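Local coordinates for sister chromatid cohesion protein (PDB 5T8V) that probably loads the ring-shaped cohesin complex onto chromatin, the chain here being the C-terminal, HEAT-repeat part of the longer cohesin loader Scc2, at residues G508-T513 against S598-R603. Numbering follows the deposited sequence.
Sequences GPYRAT and SIILLR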
ATOM      1  N   GLY A 508       6.787  38.681  17.959  1.00 18.10           N
ATOM      2  CA  GLY A 508       6.630  37.283  17.645  1.00 16.59           C
ATOM      3  C   GLY A 508       7.422  36.848  16.426  1.00 14.47           C
ATOM      4  O   GLY A 508       8.441  37.451  16.070  1.00 14.60           O
ATOM      5  N   PRO A 509       6.961  35.784  15.757  1.00 19.44           N
ATOM      6  CA  PRO A 509       7.764  35.218  14.658  1.00 16.84           C
ATOM      7  C   PRO A 509       7.915  36.145  13.466  1.00 13.92           C
ATOM      8  O   PRO A 509       9.003  36.210  12.882  1.00 20.59           O
ATOM      9  CB  PRO A 509       7.002  33.935  14.297  1.00 14.09           C
ATOM     10  CG  PRO A 509       5.611  34.167  14.776  1.00 17.79           C
ATOM     11  CD  PRO A 509       5.737  35.002  16.005  1.00 19.88           C
ATOM     12  N   TYR A 510       6.856  36.854  13.067  1.00 14.79           N
ATOM     13  CA  TYR A 510       6.981  37.789  11.952  1.00 15.91           C
ATOM     14  C   TYR A 510       8.073  38.816  12.224  1.00 17.92           C
ATOM     15  O   TYR A 510       8.940  39.065  11.375  1.00 18.07           O
ATOM     16  CB  TYR A 510       5.643  38.482  11.698  1.00 16.58           C
ATOM     17  CG  TYR A 510       4.645  37.632  10.950  1.00 16.84           C
ATOM     18  CD1 TYR A 510       4.656  37.578   9.564  1.00 16.61           C
ATOM     19  CD2 TYR A 510       3.694  36.882  11.627  1.00 17.74           C
ATOM     20  CE1 TYR A 510       3.749  36.801   8.875  1.00 17.05           C
ATOM     21  CE2 TYR A 510       2.781  36.103  10.944  1.00 17.65           C
ATOM     22  CZ  TYR A 510       2.814  36.067   9.569  1.00 17.46           C
ATOM     23  OH  TYR A 510       1.911  35.294   8.886  1.00 18.58           O
ATOM     24  N   ARG A 511       8.048  39.418  13.415  1.00 16.36           N
ATOM     25  CA  ARG A 511       9.079  40.375  13.796  1.00 17.48           C
ATOM     26  C   ARG A 511      10.471  39.773  13.658  1.00 16.29           C
ATOM     27  O   ARG A 511      11.368  40.386  13.072  1.00 17.22           O
ATOM     28  CB  ARG A 511       8.843  40.841  15.232  1.00 22.40           C
ATOM     29  CG  ARG A 511       9.778  41.952  15.692  1.00 25.92           C
ATOM     30  CD  ARG A 511       9.315  43.318  15.216  1.00 27.93           C
ATOM     31  NE  ARG A 511       9.338  44.280  16.314  1.00 31.93           N
ATOM     32  CZ  ARG A 511      10.363  45.071  16.607  1.00 33.92           C
ATOM     33  NH1 ARG A 511      11.471  45.040  15.878  1.00 32.28           N
ATOM     34  NH2 ARG A 511      10.278  45.903  17.635  1.00 37.64           N
ATOM     35  N   ALA A 512      10.673  38.572  14.205  1.00 14.82           N
ATOM     36  CA  ALA A 512      11.999  37.960  14.184  1.00 15.75           C
ATOM     37  C   ALA A 512      12.459  37.699  12.756  1.00 15.51           C
ATOM     38  O   ALA A 512      13.605  37.995  12.395  1.00 16.67           O
ATOM     39  CB  ALA A 512      11.992  36.663  14.991  1.00 15.63           C
ATOM     40  N   THR A 513      11.575  37.139  11.926  1.00 14.25           N
ATOM     41  CA  THR A 513      11.930  36.875  10.536  1.00 14.10           C
ATOM     42  C   THR A 513      12.325  38.163   9.825  1.00 14.76           C
ATOM     43  O   THR A 513      13.352  38.219   9.136  1.00 15.62           O
ATOM     44  CB  THR A 513      10.761  36.201   9.818  1.00 12.93           C
ATOM     45  OG1 THR A 513      10.370  35.024  10.534  1.00 12.63           O
ATOM     46  CG2 THR A 513      11.151  35.811   8.401  1.00 12.90           C
ATOM     47  N   SER A 598       9.243  28.878  10.078  1.00 12.50           N
ATOM     48  CA  SER A 598       8.610  27.564  10.017  1.00 12.25           C
ATOM     49  C   SER A 598       7.316  27.543  10.824  1.00 11.69           C
ATOM     50  O   SER A 598       6.311  26.972  10.384  1.00 11.49           O
ATOM     51  CB  SER A 598       9.578  26.496  10.520  1.00 12.75           C
ATOM     52  OG  SER A 598      10.795  26.526   9.792  1.00 13.56           O
ATOM     53  N   ILE A 599       7.323  28.158  12.007  1.00 11.59           N
ATOM     54  CA  ILE A 599       6.094  28.284  12.784  1.00 11.24           C
ATOM     55  C   ILE A 599       5.037  29.021  11.974  1.00 15.67           C
ATOM     56  O   ILE A 599       3.868  28.617  11.937  1.00 11.21           O
ATOM     57  CB  ILE A 599       6.383  28.990  14.123  1.00 12.29           C
ATOM     58  CG1 ILE A 599       7.207  28.078  15.032  1.00 13.67           C
ATOM     59  CG2 ILE A 599       5.091  29.374  14.830  1.00 12.69           C
ATOM     60  CD1 ILE A 599       7.977  28.821  16.104  1.00 14.66           C
ATOM     61  N   ILE A 600       5.426  30.111  11.311  1.00 11.24           N
ATOM     62  CA  ILE A 600       4.485  30.815  10.444  1.00 11.30           C
ATOM     63  C   ILE A 600       3.930  29.872   9.383  1.00 11.43           C
ATOM     64  O   ILE A 600       2.730  29.892   9.079  1.00 11.65           O
ATOM     65  CB  ILE A 600       5.162  32.048   9.820  1.00 11.36           C
ATOM     66  CG1 ILE A 600       5.467  33.078  10.912  1.00 11.29           C
ATOM     67  CG2 ILE A 600       4.272  32.668   8.740  1.00 11.50           C
ATOM     68  CD1 ILE A 600       6.337  34.219  10.462  1.00 11.42           C
ATOM     69  N   LEU A 601       4.788  29.027   8.810  1.00 13.83           N
ATOM     70  CA  LEU A 601       4.345  28.129   7.749  1.00 12.84           C
ATOM     71  C   LEU A 601       3.351  27.100   8.270  1.00 12.42           C
ATOM     72  O   LEU A 601       2.391  26.755   7.572  1.00 13.48           O
ATOM     73  CB  LEU A 601       5.550  27.436   7.111  1.00 11.71           C
ATOM     74  CG  LEU A 601       6.416  28.293   6.185  1.00 13.16           C
ATOM     75  CD1 LEU A 601       7.648  27.519   5.769  1.00 14.55           C
ATOM     76  CD2 LEU A 601       5.639  28.748   4.951  1.00 11.97           C
ATOM     77  N   LEU A 602       3.562  26.590   9.485  1.00 15.51           N
ATOM     78  CA  LEU A 602       2.636  25.601  10.026  1.00 15.87           C
ATOM     79  C   LEU A 602       1.208  26.119  10.076  1.00 16.93           C
ATOM     80  O   LEU A 602       0.270  25.317  10.060  1.00 17.97           O
ATOM     81  CB  LEU A 602       3.071  25.165  11.424  1.00 15.16           C
ATOM     82  CG  LEU A 602       4.343  24.319  11.513  1.00 15.33           C
ATOM     83  CD1 LEU A 602       4.670  24.028  12.964  1.00 14.81           C
ATOM     84  CD2 LEU A 602       4.203  23.021  10.729  1.00 15.50           C
ATOM     85  N   ARG A 603       1.021  27.436  10.133  1.00 21.72           N
ATOM     86  CA  ARG A 603      -0.302  28.039  10.131  1.00 22.38           C
ATOM     87  C   ARG A 603      -0.693  28.577   8.762  1.00 22.81           C
ATOM     88  O   ARG A 603      -1.733  29.231   8.641  1.00 25.52           O
ATOM     89  CB  ARG A 603      -0.366  29.160  11.168  1.00 24.34           C
ATOM     90  CG  ARG A 603       0.112  28.751  12.552  1.00 26.12           C
ATOM     91  CD  ARG A 603      -0.659  27.558  13.097  1.00 28.04           C
ATOM     92  NE  ARG A 603      -2.091  27.827  13.181  1.00 31.34           N
ATOM     93  CZ  ARG A 603      -2.966  27.035  13.789  1.00 34.60           C
ATOM     94  NH1 ARG A 603      -2.557  25.920  14.377  1.00 37.31           N
ATOM     95  NH2 ARG A 603      -4.250  27.358  13.817  1.00 35.37           N
TER
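Ile-600 of helix 590-602 pushes its whole side chain against the first turn of helix 509-520 and is held there between Pro-509, Tyr-510 and Thr-513. From CB two branches leave. CG1, anti to the carbonyl carbon (chi1 -67°), crosses Pro-509 at an angle, 3.8 Å from Pro-509 CB, while CG2 turns to the phenol end of Tyr-510 and lies 3.8 Å from Tyr-510 CZ. The tip, CD1, is extended beyond CG1 and comes to rest over the centre of the tyrosine ring, 3.7 Å from its centroid and only 6° off the normal, a CH-pi contact. The same methyl is 4.1 Å from Thr-513 OG1. That hydroxyl donates to Pro-509 O, 3.0 Å away, from above the carbonyl plane, which probably makes its apolar neighbour acceptable; Pro-509 O also accepts the helical bond from Thr-513 N. Each residue type fits its place: proline has no N-H to give and so suits the first turn, where Gly-508 is the N-cap; tyrosine offers a broad flat face; and branched isoleucine meets proline with CG1 and the tyrosine ring with CG2 and CD1. Tyr-510 also stacks with Trp-540, and an alanine here would probably leave Ile-600 CD1 without its aromatic platform and Trp-540 without its stacking partner. Leu-489 of helix 481-494 touches both Pro-509 and Ile-599, extending the apolar packing. The axes of 509-513 and 598-602 cross at -137°, nearer antiparallel than parallel, in the buried side-chain packing between helices that builds an alpha-helical, HEAT-repeat protein such as this cohesin loader.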